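Local structure of ketosynthase (Streptomyces sp. MSC090213JE08, 6KXD) at residues B[66-76]-B[84-93]; B[175-183]-B[359-369]. The protein probably serves as the chain length factor paired with a ketosynthase in the highly reducing type II polyketide synthase that makes ishigamide. All coordinates share one frame; numbering follows the deposited sequence.

Contact 1: B[66-76]-B[84-93]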
ATOM      1  N   THR B  66       9.972   4.010  23.182  1.00 44.40           N
ATOM      2  CA  THR B  66       8.970   2.981  23.097  1.00 43.91           C
ATOM      3  C   THR B  66       7.707   3.491  23.794  1.00 41.77           C
ATOM      4  O   THR B  66       7.727   4.447  24.600  1.00 41.70           O
ATOM      5  CB  THR B  66       9.451   1.667  23.742  1.00 47.38           C
ATOM      6  OG1 THR B  66      10.101   2.055  24.943  1.00 47.49           O
ATOM      7  CG2 THR B  66      10.393   0.850  22.882  1.00 49.75           C
ATOM      8  N   VAL B  67       6.605   2.808  23.500  1.00 40.11           N
ATOM      9  CA  VAL B  67       5.366   3.021  24.205  1.00 44.51           C
ATOM     10  C   VAL B  67       5.546   2.459  25.616  1.00 44.51           C
ATOM     11  O   VAL B  67       5.745   1.279  25.751  1.00 46.31           O
ATOM     12  CB  VAL B  67       4.174   2.340  23.511  1.00 38.65           C
ATOM     13  CG1 VAL B  67       2.894   2.643  24.227  1.00 38.94           C
ATOM     14  CG2 VAL B  67       4.038   2.770  22.068  1.00 39.53           C
ATOM     15  N   PRO B  68       5.470   3.277  26.676  1.00 46.93           N
ATOM     16  CA  PRO B  68       5.667   2.781  28.038  1.00 51.73           C
ATOM     17  C   PRO B  68       4.450   1.938  28.457  1.00 52.64           C
ATOM     18  O   PRO B  68       3.302   2.297  28.133  1.00 50.43           O
ATOM     19  CB  PRO B  68       5.741   4.063  28.852  1.00 51.85           C
ATOM     20  CG  PRO B  68       4.788   4.984  28.119  1.00 54.46           C
ATOM     21  CD  PRO B  68       5.078   4.696  26.649  1.00 51.25           C
ATOM     22  N   GLY B  69       4.718   0.825  29.132  1.00 55.18           N
ATOM     23  CA  GLY B  69       3.666   0.014  29.737  1.00 57.05           C
ATOM     24  C   GLY B  69       2.852  -0.723  28.685  1.00 55.80           C
ATOM     25  O   GLY B  69       1.670  -0.967  28.876  1.00 58.17           O
ATOM     26  N   PHE B  70       3.472  -1.037  27.544  1.00 45.49           N
ATOM     27  CA  PHE B  70       2.716  -1.632  26.451  1.00 51.51           C
ATOM     28  C   PHE B  70       2.986  -3.130  26.387  1.00 51.58           C
ATOM     29  O   PHE B  70       4.060  -3.518  26.031  1.00 52.09           O
ATOM     30  CB  PHE B  70       3.056  -1.034  25.086  1.00 49.41           C
ATOM     31  CG  PHE B  70       2.100  -1.488  24.015  1.00 45.58           C
ATOM     32  CD1 PHE B  70       0.836  -0.934  23.923  1.00 43.78           C
ATOM     33  CD2 PHE B  70       2.440  -2.484  23.123  1.00 47.08           C
ATOM     34  CE1 PHE B  70      -0.057  -1.342  22.944  1.00 44.42           C
ATOM     35  CE2 PHE B  70       1.539  -2.912  22.156  1.00 45.59           C
ATOM     36  CZ  PHE B  70       0.290  -2.344  22.071  1.00 43.99           C
ATOM     37  N   ASP B  71       1.983  -3.937  26.745  1.00 44.76           N
ATOM     38  CA  ASP B  71       2.108  -5.370  26.642  1.00 47.84           C
ATOM     39  C   ASP B  71       0.914  -5.870  25.842  1.00 42.16           C
ATOM     40  O   ASP B  71      -0.220  -5.553  26.171  1.00 44.56           O
ATOM     41  CB  ASP B  71       2.167  -6.046  28.018  1.00 51.54           C
ATOM     42  CG  ASP B  71       2.140  -7.565  27.935  1.00 53.74           C
ATOM     43  OD1 ASP B  71       3.212  -8.152  27.757  1.00 65.94           O
ATOM     44  OD2 ASP B  71       1.032  -8.133  27.906  1.00 48.99           O
ATOM     45  N   ILE B  72       1.197  -6.641  24.798  1.00 45.30           N
ATOM     46  CA  ILE B  72       0.211  -6.943  23.818  1.00 42.38           C
ATOM     47  C   ILE B  72      -0.937  -7.690  24.493  1.00 42.69           C
ATOM     48  O   ILE B  72      -2.092  -7.333  24.297  1.00 44.15           O
ATOM     49  CB  ILE B  72       0.840  -7.713  22.658  1.00 43.05           C
ATOM     50  CG1 ILE B  72       1.793  -6.782  21.892  1.00 43.23           C
ATOM     51  CG2 ILE B  72      -0.215  -8.360  21.784  1.00 45.27           C
ATOM     52  CD1 ILE B  72       2.599  -7.503  20.826  1.00 46.07           C
ATOM     53  N   GLN B  73      -0.592  -8.692  25.295  1.00 41.29           N
ATOM     54  CA  GLN B  73      -1.641  -9.593  25.823  1.00 46.22           C
ATOM     55  C   GLN B  73      -2.428  -8.880  26.922  1.00 42.01           C
ATOM     56  O   GLN B  73      -3.628  -9.092  27.049  1.00 41.82           O
ATOM     57  CB  GLN B  73      -1.008 -10.926  26.222  1.00 53.34           C
ATOM     58  CG  GLN B  73      -0.622 -11.765  25.007  1.00 52.53           C
ATOM     59  CD  GLN B  73      -0.542 -13.242  25.311  1.00 62.04           C
ATOM     60  OE1 GLN B  73       0.166 -13.632  26.237  1.00 58.95           O
ATOM     61  NE2 GLN B  73      -1.239 -14.068  24.519  1.00 52.48           N
ATOM     62  N   GLU B  74      -1.759  -7.995  27.667  1.00 45.28           N
ATOM     63  CA  GLU B  74      -2.373  -7.180  28.680  1.00 49.36           C
ATOM     64  C   GLU B  74      -3.408  -6.252  28.044  1.00 46.93           C
ATOM     65  O   GLU B  74      -4.493  -6.066  28.580  1.00 42.96           O
ATOM     66  CB  GLU B  74      -1.313  -6.359  29.414  1.00 54.10           C
ATOM     67  CG  GLU B  74      -1.864  -5.559  30.565  1.00 57.95           C
ATOM     68  CD  GLU B  74      -0.813  -4.824  31.377  1.00 68.35           C
ATOM     69  OE1 GLU B  74      -1.185  -4.230  32.401  1.00 71.56           O
ATOM     70  OE2 GLU B  74       0.370  -4.847  30.978  1.00 67.71           O
ATOM     71  N   GLN B  75      -3.048  -5.650  26.908  1.00 43.05           N
ATOM     72  CA  GLN B  75      -3.933  -4.757  26.202  1.00 43.58           C
ATOM     73  C   GLN B  75      -5.035  -5.504  25.447  1.00 40.84           C
ATOM     74  O   GLN B  75      -6.157  -5.010  25.435  1.00 42.22           O
ATOM     75  CB  GLN B  75      -3.106  -3.876  25.255  1.00 44.06           C
ATOM     76  CG  GLN B  75      -2.220  -2.911  26.039  1.00 48.98           C
ATOM     77  CD  GLN B  75      -3.055  -1.924  26.821  1.00 48.05           C
ATOM     78  OE1 GLN B  75      -4.030  -1.371  26.314  1.00 46.03           O
ATOM     79  NE2 GLN B  75      -2.693  -1.706  28.074  1.00 48.26           N
ATOM     80  N   LEU B  76      -4.721  -6.633  24.799  1.00 38.91           N
ATOM     81  CA  LEU B  76      -5.633  -7.186  23.821  1.00 37.29           C
ATOM     82  C   LEU B  76      -6.184  -8.537  24.264  1.00 39.46           C
ATOM     83  O   LEU B  76      -7.004  -9.080  23.576  1.00 44.12           O
ATOM     84  CB  LEU B  76      -4.905  -7.326  22.490  1.00 39.68           C
ATOM     85  CG  LEU B  76      -4.570  -5.980  21.862  1.00 37.62           C
ATOM     86  CD1 LEU B  76      -3.715  -6.201  20.620  1.00 38.79           C
ATOM     87  CD2 LEU B  76      -5.859  -5.260  21.508  1.00 39.69           C
ATOM     88  N   MET B  84       1.230 -12.235  17.840  1.00 41.51           N
ATOM     89  CA  MET B  84       0.849 -10.983  17.207  1.00 40.76           C
ATOM     90  C   MET B  84       2.045 -10.039  17.158  1.00 38.78           C
ATOM     91  O   MET B  84       2.740  -9.815  18.147  1.00 38.91           O
ATOM     92  CB  MET B  84      -0.278 -10.285  17.963  1.00 41.80           C
ATOM     93  CG  MET B  84      -0.638  -8.939  17.365  1.00 44.91           C
ATOM     94  SD  MET B  84      -2.038  -8.192  18.168  1.00 40.82           S
ATOM     95  CE  MET B  84      -3.330  -9.363  17.761  1.00 40.78           C
ATOM     96  N   ASP B  85       2.229  -9.425  15.993  1.00 40.41           N
ATOM     97  CA  ASP B  85       3.291  -8.446  15.852  1.00 41.47           C
ATOM     98  C   ASP B  85       2.888  -7.153  16.562  1.00 38.83           C
ATOM     99  O   ASP B  85       1.712  -6.758  16.654  1.00 38.34           O
ATOM    100  CB  ASP B  85       3.602  -8.184  14.384  1.00 40.28           C
ATOM    101  CG  ASP B  85       2.386  -7.658  13.653  1.00 41.91           C
ATOM    102  OD1 ASP B  85       1.348  -8.343  13.652  1.00 39.47           O
ATOM    103  OD2 ASP B  85       2.470  -6.523  13.123  1.00 44.73           O
ATOM    104  N   ARG B  86       3.897  -6.432  17.016  1.00 38.87           N
ATOM    105  CA  ARG B  86       3.702  -5.255  17.767  1.00 38.77           C
ATOM    106  C   ARG B  86       2.987  -4.205  16.899  1.00 39.75           C
ATOM    107  O   ARG B  86       2.170  -3.488  17.408  1.00 38.47           O
ATOM    108  CB  ARG B  86       5.048  -4.802  18.296  1.00 40.44           C
ATOM    109  CG  ARG B  86       4.993  -3.608  19.220  1.00 42.04           C
ATOM    110  CD  ARG B  86       6.397  -3.422  19.739  1.00 42.76           C
ATOM    111  NE  ARG B  86       6.484  -2.333  20.667  1.00 45.30           N
ATOM    112  CZ  ARG B  86       6.202  -2.415  21.956  1.00 47.96           C
ATOM    113  NH1 ARG B  86       5.834  -3.576  22.476  1.00 47.27           N
ATOM    114  NH2 ARG B  86       6.268  -1.333  22.712  1.00 43.63           N
ATOM    115  N   LEU B  87       3.286  -4.157  15.597  1.00 37.07           N
ATOM    116  CA  LEU B  87       2.719  -3.163  14.713  1.00 38.68           C
ATOM    117  C   LEU B  87       1.201  -3.314  14.731  1.00 41.91           C
ATOM    118  O   LEU B  87       0.454  -2.363  15.044  1.00 38.94           O
ATOM    119  CB  LEU B  87       3.274  -3.327  13.302  1.00 40.81           C
ATOM    120  CG  LEU B  87       2.607  -2.437  12.256  1.00 38.88           C
ATOM    121  CD1 LEU B  87       2.862  -0.968  12.588  1.00 38.88           C
ATOM    122  CD2 LEU B  87       3.105  -2.782  10.875  1.00 39.25           C
ATOM    123  N   THR B  88       0.763  -4.551  14.517  1.00 35.25           N
ATOM    124  CA  THR B  88      -0.643  -4.836  14.538  1.00 36.18           C
ATOM    125  C   THR B  88      -1.213  -4.472  15.895  1.00 37.70           C
ATOM    126  O   THR B  88      -2.321  -3.875  15.961  1.00 38.44           O
ATOM    127  CB  THR B  88      -0.964  -6.288  14.199  1.00 37.60           C
ATOM    128  OG1 THR B  88      -0.674  -6.547  12.827  1.00 42.57           O
ATOM    129  CG2 THR B  88      -2.422  -6.616  14.469  1.00 36.33           C
ATOM    130  N   ALA B  89      -0.518  -4.851  16.951  1.00 38.17           N
ATOM    131  CA  ALA B  89      -1.026  -4.599  18.300  1.00 37.70           C
ATOM    132  C   ALA B  89      -1.220  -3.105  18.517  1.00 38.99           C
ATOM    133  O   ALA B  89      -2.234  -2.671  19.057  1.00 39.65           O
ATOM    134  CB  ALA B  89      -0.093  -5.167  19.330  1.00 39.25           C
ATOM    135  N   LEU B  90      -0.243  -2.315  18.078  1.00 36.57           N
ATOM    136  CA  LEU B  90      -0.370  -0.884  18.279  1.00 38.60           C
ATOM    137  C   LEU B  90      -1.582  -0.321  17.546  1.00 34.34           C
ATOM    138  O   LEU B  90      -2.275   0.582  18.068  1.00 35.37           O
ATOM    139  CB  LEU B  90       0.881  -0.209  17.748  1.00 37.40           C
ATOM    140  CG  LEU B  90       2.121  -0.447  18.594  1.00 37.96           C
ATOM    141  CD1 LEU B  90       3.313  -0.044  17.760  1.00 39.06           C
ATOM    142  CD2 LEU B  90       2.063   0.293  19.901  1.00 40.22           C
ATOM    143  N   ALA B  91      -1.776  -0.769  16.302  1.00 32.59           N
ATOM    144  CA  ALA B  91      -2.885  -0.352  15.476  1.00 34.95           C
ATOM    145  C   ALA B  91      -4.185  -0.735  16.168  1.00 36.99           C
ATOM    146  O   ALA B  91      -5.154   0.056  16.177  1.00 34.35           O
ATOM    147  CB  ALA B  91      -2.839  -0.971  14.113  1.00 37.44           C
ATOM    148  N   LEU B  92      -4.211  -1.951  16.734  1.00 34.93           N
ATOM    149  CA  LEU B  92      -5.501  -2.440  17.321  1.00 36.39           C
ATOM    150  C   LEU B  92      -5.847  -1.614  18.553  1.00 36.07           C
ATOM    151  O   LEU B  92      -7.012  -1.242  18.702  1.00 36.58           O
ATOM    152  CB  LEU B  92      -5.444  -3.920  17.675  1.00 36.52           C
ATOM    153  CG  LEU B  92      -5.328  -4.860  16.478  1.00 34.50           C
ATOM    154  CD1 LEU B  92      -5.335  -6.322  16.911  1.00 36.08           C
ATOM    155  CD2 LEU B  92      -6.404  -4.610  15.461  1.00 33.71           C
ATOM    156  N   VAL B  93      -4.848  -1.363  19.386  1.00 35.41           N
ATOM    157  CA  VAL B  93      -5.076  -0.599  20.589  1.00 38.04           C
ATOM    158  C   VAL B  93      -5.493   0.809  20.178  1.00 39.15           C
ATOM    159  O   VAL B  93      -6.438   1.347  20.693  1.00 36.00           O
ATOM    160  CB  VAL B  93      -3.873  -0.582  21.531  1.00 35.57           C
ATOM    161  CG1 VAL B  93      -4.153   0.365  22.706  1.00 40.66           C
ATOM    162  CG2 VAL B  93      -3.565  -1.974  22.045  1.00 40.18           C
TER
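L90 lays its CD2 methyl over one face of the F70 ring, 3.9 Å from the centroid, a CH-pi contact; the same methyl touches V67 CG2. With CG anti to the backbone N (chi1 -170°), F70 closes the type II turn 67-70 and its ring points at helix 86-99. A89 CB lies in the ring plane at the edge, and V93 CG2 meets CE1 at 3.7 Å. Along helix 72-76, which runs 27° from helix segment 86-93, I72 CG1 rests on A89 CB and L76 CD1 on M84 SD, both at 3.6 Å. R86 is the polar element: its extended chain carries the guanidinium past F70, planes 86° apart, with F70 CD2 over a guanidinium face, 3.6 Å from NH1, which lies at the ring edge. Its charge is paired with E231, which also accepts from V67 N. D71 and D85 N-cap their helices, D71 OD2 taking E74 N at 2.8 Å. Cut back to alanine, F70 would probably leave a gap between L90 CD2 and V93 CG2 and take away the ring edge flanking R86. No hydrogen bond crosses: apolar packing joins the segments, the caps stay within each and R86 pairs outside both.

Contact 2: B[175-183]-B[359-369]. With EDO (1,2-ethanediol), chain D.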
ATOM      1  N   ALA B 175       2.250   2.452   2.005  1.00 34.10           N
ATOM      2  CA  ALA B 175       3.547   2.582   2.574  1.00 32.85           C
ATOM      3  C   ALA B 175       3.937   4.054   2.465  1.00 38.48           C
ATOM      4  O   ALA B 175       3.089   4.884   2.301  1.00 40.05           O
ATOM      5  CB  ALA B 175       4.521   1.682   1.845  1.00 36.65           C
ATOM      6  N   GLY B 176       5.229   4.378   2.542  1.00 37.39           N
ATOM      7  CA  GLY B 176       5.620   5.765   2.405  1.00 35.50           C
ATOM      8  C   GLY B 176       6.389   6.269   3.592  1.00 36.43           C
ATOM      9  O   GLY B 176       6.867   7.406   3.595  1.00 36.48           O
ATOM     10  N   GLY B 177       6.487   5.472   4.658  1.00 33.36           N
ATOM     11  CA  GLY B 177       7.256   5.893   5.791  1.00 35.62           C
ATOM     12  C   GLY B 177       6.706   7.162   6.424  1.00 38.89           C
ATOM     13  O   GLY B 177       5.519   7.263   6.749  1.00 33.61           O
ATOM     14  N   ARG B 178       7.557   8.180   6.634  1.00 32.97           N
ATOM     15  CA  ARG B 178       7.086   9.339   7.354  1.00 37.87           C
ATOM     16  C   ARG B 178       5.916  10.066   6.671  1.00 36.61           C
ATOM     17  O   ARG B 178       5.167  10.762   7.355  1.00 40.58           O
ATOM     18  CB  ARG B 178       8.215  10.343   7.519  1.00 40.41           C
ATOM     19  CG  ARG B 178       9.395   9.774   8.254  1.00 40.55           C
ATOM     20  CD  ARG B 178      10.085  10.881   9.024  1.00 42.88           C
ATOM     21  NE  ARG B 178      11.361  10.368   9.454  1.00 45.85           N
ATOM     22  CZ  ARG B 178      12.424  10.247   8.658  1.00 49.69           C
ATOM     23  NH1 ARG B 178      12.418  10.770   7.432  1.00 47.56           N
ATOM     24  NH2 ARG B 178      13.504   9.627   9.108  1.00 49.47           N
ATOM     25  N   VAL B 179       5.759   9.929   5.352  1.00 34.45           N
ATOM     26  CA  VAL B 179       4.691  10.644   4.668  1.00 34.86           C
ATOM     27  C   VAL B 179       3.431   9.775   4.648  1.00 34.88           C
ATOM     28  O   VAL B 179       2.409  10.236   4.130  1.00 35.45           O
ATOM     29  CB  VAL B 179       5.042  11.079   3.256  1.00 36.35           C
ATOM     30  CG1 VAL B 179       6.208  12.041   3.305  1.00 36.47           C
ATOM     31  CG2 VAL B 179       5.281   9.893   2.331  1.00 38.22           C
ATOM     32  N   SER B 180       3.528   8.524   5.129  1.00 36.27           N
ATOM     33  CA  SER B 180       2.479   7.537   4.852  1.00 32.62           C
ATOM     34  C   SER B 180       1.141   7.981   5.482  1.00 31.70           C
ATOM     35  O   SER B 180       0.076   7.646   4.949  1.00 33.00           O
ATOM     36  CB  SER B 180       2.844   6.123   5.325  1.00 32.05           C
ATOM     37  OG  SER B 180       2.928   6.139   6.741  1.00 34.89           O
ATOM     38  N   GLY B 181       1.177   8.617   6.645  1.00 33.79           N
ATOM     39  CA  GLY B 181      -0.086   9.120   7.274  1.00 35.58           C
ATOM     40  C   GLY B 181      -0.790  10.131   6.391  1.00 35.44           C
ATOM     41  O   GLY B 181      -2.015  10.163   6.311  1.00 34.51           O
ATOM     42  N   LEU B 182      -0.020  10.952   5.674  1.00 36.26           N
ATOM     43  CA  LEU B 182      -0.603  11.919   4.768  1.00 35.71           C
ATOM     44  C   LEU B 182      -1.069  11.278   3.460  1.00 36.59           C
ATOM     45  O   LEU B 182      -2.053  11.701   2.939  1.00 34.78           O
ATOM     46  CB  LEU B 182       0.379  13.075   4.528  1.00 35.34           C
ATOM     47  CG  LEU B 182       0.779  13.809   5.799  1.00 35.08           C
ATOM     48  CD1 LEU B 182       1.724  14.992   5.522  1.00 38.38           C
ATOM     49  CD2 LEU B 182      -0.458  14.334   6.497  1.00 37.86           C
ATOM     50  N   LEU B 183      -0.338  10.294   2.927  1.00 33.83           N
ATOM     51  CA  LEU B 183      -0.781   9.539   1.781  1.00 35.47           C
ATOM     52  C   LEU B 183      -2.090   8.849   2.151  1.00 33.14           C
ATOM     53  O   LEU B 183      -3.004   8.812   1.356  1.00 34.56           O
ATOM     54  CB  LEU B 183       0.285   8.518   1.427  1.00 35.22           C
ATOM     55  CG  LEU B 183       1.618   9.087   0.946  1.00 38.72           C
ATOM     56  CD1 LEU B 183       2.543   7.943   0.640  1.00 37.78           C
ATOM     57  CD2 LEU B 183       1.440   9.959  -0.289  1.00 39.63           C
ATOM     58  N   ALA B 359       5.908  16.397   6.130  1.00 36.40           N
ATOM     59  CA  ALA B 359       6.839  15.305   6.366  1.00 39.19           C
ATOM     60  C   ALA B 359       7.657  15.047   5.113  1.00 38.87           C
ATOM     61  O   ALA B 359       7.215  15.329   4.019  1.00 39.00           O
ATOM     62  CB  ALA B 359       6.128  14.055   6.772  1.00 40.81           C
ATOM     63  N   VAL B 360       8.859  14.511   5.366  1.00 36.61           N
ATOM     64  CA  VAL B 360       9.810  14.067   4.350  1.00 37.01           C
ATOM     65  C   VAL B 360      10.273  12.666   4.718  1.00 38.83           C
ATOM     66  O   VAL B 360      10.405  12.324   5.843  1.00 40.04           O
ATOM     67  CB  VAL B 360      11.003  15.034   4.236  1.00 39.84           C
ATOM     68  CG1 VAL B 360      10.481  16.392   3.849  1.00 42.14           C
ATOM     69  CG2 VAL B 360      11.818  15.127   5.526  1.00 45.86           C
ATOM     70  N   ASP B 361      10.478  11.872   3.687  1.00 38.15           N
ATOM     71  CA  ASP B 361      10.809  10.522   3.872  1.00 45.21           C
ATOM     72  C   ASP B 361      12.109  10.272   3.122  1.00 47.67           C
ATOM     73  O   ASP B 361      12.412  10.926   2.099  1.00 47.01           O
ATOM     74  CB  ASP B 361       9.645   9.657   3.425  1.00 42.78           C
ATOM     75  CG  ASP B 361       9.897   8.190   3.704  1.00 50.80           C
ATOM     76  OD1 ASP B 361       9.935   7.844   4.901  1.00 46.48           O
ATOM     77  OD2 ASP B 361      10.090   7.429   2.724  1.00 52.97           O
ATOM     78  N   ARG B 362      12.890   9.312   3.620  1.00 52.40           N
ATOM     79  CA  ARG B 362      14.157   8.983   2.987  1.00 56.23           C
ATOM     80  C   ARG B 362      13.943   8.643   1.516  1.00 50.00           C
ATOM     81  O   ARG B 362      14.712   9.029   0.695  1.00 50.23           O
ATOM     82  CB  ARG B 362      14.852   7.798   3.664  1.00 60.32           C
ATOM     83  CG  ARG B 362      15.982   7.224   2.816  1.00 67.11           C
ATOM     84  CD  ARG B 362      17.172   6.725   3.602  1.00 72.48           C
ATOM     85  NE  ARG B 362      16.830   6.367   4.965  1.00 67.30           N
ATOM     86  CZ  ARG B 362      16.157   5.287   5.313  1.00 66.18           C
ATOM     87  NH1 ARG B 362      15.537   4.556   4.400  1.00 70.55           N
ATOM     88  NH2 ARG B 362      16.130   4.935   6.584  1.00 61.77           N
ATOM     89  N   ASP B 363      12.852   7.949   1.196  1.00 50.51           N
ATOM     90  CA  ASP B 363      12.675   7.403  -0.138  1.00 53.31           C
ATOM     91  C   ASP B 363      12.266   8.507  -1.132  1.00 56.18           C
ATOM     92  O   ASP B 363      11.969   8.175  -2.261  1.00 57.07           O
ATOM     93  CB  ASP B 363      11.733   6.198  -0.073  1.00 57.58           C
ATOM     94  CG  ASP B 363      12.283   5.051   0.795  1.00 58.29           C
ATOM     95  OD1 ASP B 363      13.519   4.938   0.935  1.00 57.50           O
ATOM     96  OD2 ASP B 363      11.472   4.282   1.340  1.00 61.83           O
ATOM     97  N   GLY B 364      12.292   9.793  -0.715  1.00 55.06           N
ATOM     98  CA  GLY B 364      12.228  10.973  -1.633  1.00 50.23           C
ATOM     99  C   GLY B 364      10.903  11.755  -1.560  1.00 50.39           C
ATOM    100  O   GLY B 364      10.786  12.897  -2.052  1.00 48.26           O
ATOM    101  N   ALA B 365       9.901  11.170  -0.908  1.00 41.66           N
ATOM    102  CA  ALA B 365       8.568  11.750  -0.849  1.00 40.87           C
ATOM    103  C   ALA B 365       8.524  12.939   0.113  1.00 41.32           C
ATOM    104  O   ALA B 365       9.180  12.958   1.151  1.00 39.40           O
ATOM    105  CB  ALA B 365       7.581  10.704  -0.446  1.00 42.29           C
ATOM    106  N   VAL B 366       7.721  13.941  -0.254  1.00 38.55           N
ATOM    107  CA  VAL B 366       7.379  15.026   0.580  1.00 35.19           C
ATOM    108  C   VAL B 366       5.849  15.161   0.587  1.00 31.96           C
ATOM    109  O   VAL B 366       5.176  14.928  -0.410  1.00 36.96           O
ATOM    110  CB  VAL B 366       8.067  16.312   0.077  1.00 41.50           C
ATOM    111  CG1 VAL B 366       7.606  17.515   0.870  1.00 42.73           C
ATOM    112  CG2 VAL B 366       9.596  16.153   0.133  1.00 47.35           C
ATOM    113  N   ALA B 367       5.291  15.444   1.753  1.00 38.42           N
ATOM    114  CA  ALA B 367       3.844  15.682   1.823  1.00 37.83           C
ATOM    115  C   ALA B 367       3.552  16.773   2.857  1.00 35.07           C
ATOM    116  O   ALA B 367       4.235  16.926   3.897  1.00 35.75           O
ATOM    117  CB  ALA B 367       3.136  14.395   2.122  1.00 35.95           C
ATOM    118  N   VAL B 368       2.480  17.529   2.563  1.00 35.54           N
ATOM    119  CA  VAL B 368       2.051  18.574   3.379  1.00 36.11           C
ATOM    120  C   VAL B 368       0.537  18.504   3.479  1.00 34.89           C
ATOM    121  O   VAL B 368      -0.106  18.277   2.477  1.00 39.85           O
ATOM    122  CB  VAL B 368       2.496  19.936   2.825  1.00 38.28           C
ATOM    123  CG1 VAL B 368       1.871  21.069   3.620  1.00 39.23           C
ATOM    124  CG2 VAL B 368       4.005  20.070   2.802  1.00 40.90           C
ATOM    125  N   ALA B 369       0.020  18.687   4.698  1.00 38.33           N
ATOM    126  CA  ALA B 369      -1.404  18.846   4.871  1.00 38.48           C
ATOM    127  C   ALA B 369      -1.687  20.188   5.537  1.00 35.82           C
ATOM    128  O   ALA B 369      -1.032  20.571   6.519  1.00 38.47           O
ATOM    129  CB  ALA B 369      -2.024  17.717   5.657  1.00 36.88           C
TER
HETATM  130  C1  EDO D 402      15.821  11.815   4.328  1.00 59.41           C
HETATM  131  O1  EDO D 402      15.028  11.643   5.531  1.00 52.24           O
HETATM  132  C2  EDO D 402      17.284  11.352   4.340  1.00 60.13           C
HETATM  133  O2  EDO D 402      17.988  12.446   3.759  1.00 61.08           O
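The R178 guanidinium meets V360 edge-on: NH1 donates in its own plane to V360 O (3.0 Å, N-H...O 159°), and the same nitrogen makes a weak bond to O1 of a bound ethanediol, probably from the crystallisation liquor. In this thiolase-type fold, the strand-turn-helix leading into helix 180-193 is consistent with the element that carries the catalytic cysteine in ketosynthases; here the turn is built on G176 and G177. Both have positive phi, and a CB on G177 would clash with D361 OD1, so the close fit depends on glycine. The D361 carboxylate is used on both faces. Over one, R178 N donates to OD1 at 3.0 Å and G176 O, an acceptor, packs against CG at 3.1 Å; on the other, D363 N reaches OD2 at 3.2 Å and closes an Asx turn. D361 CG is anti to the backbone N (chi1 -175°), which brings the carboxylate to the glycine turn. R178 is further held by a salt bridge from NH2 to D327, and its NH1 lies near D361 OD1 without pointing an N-H at it. At the hairpin tip D363 OD1 forms a salt bridge with R147 of the neighbouring subunit, linking this loop to the dimer interface. The apolar half is formed by V179 and L182, which lie on the hairpin of strands 354-360 and 365-373, whose alanines A359, A365, A367 and A369 point their methyls toward segment 175-183. V179 sits among them, its CG1 beside A359 O and CG2 against A365 CB at 3.7 Å. One turn on, L182 spreads its two methyls over strand 365-373: CD1 meets A367 CB at 3.7 Å, and CD2 touches A369 CB at 3.8 Å.

In the fold
Contact 1 closes before contact 2 opens along the chain, and the two lie on opposite sides of its centre, their centres 24 Å apart and nearest atoms about 9 Å apart without touching. Contact 1 is local, with only seven residues between its segments, and packs on strand 20-29. Contact 2 is long-range, bringing helix 180-193 onto the C-terminal hairpin 354-373. Strands bridge them: 20-29 pairs with 250-259, which pairs with 365-373. Contact 1 lies on one flank of the fold, partly buried, and no other subunit touches it; contact 2 ties its N-terminal and C-terminal parts together in the interior and reaches the partner subunit.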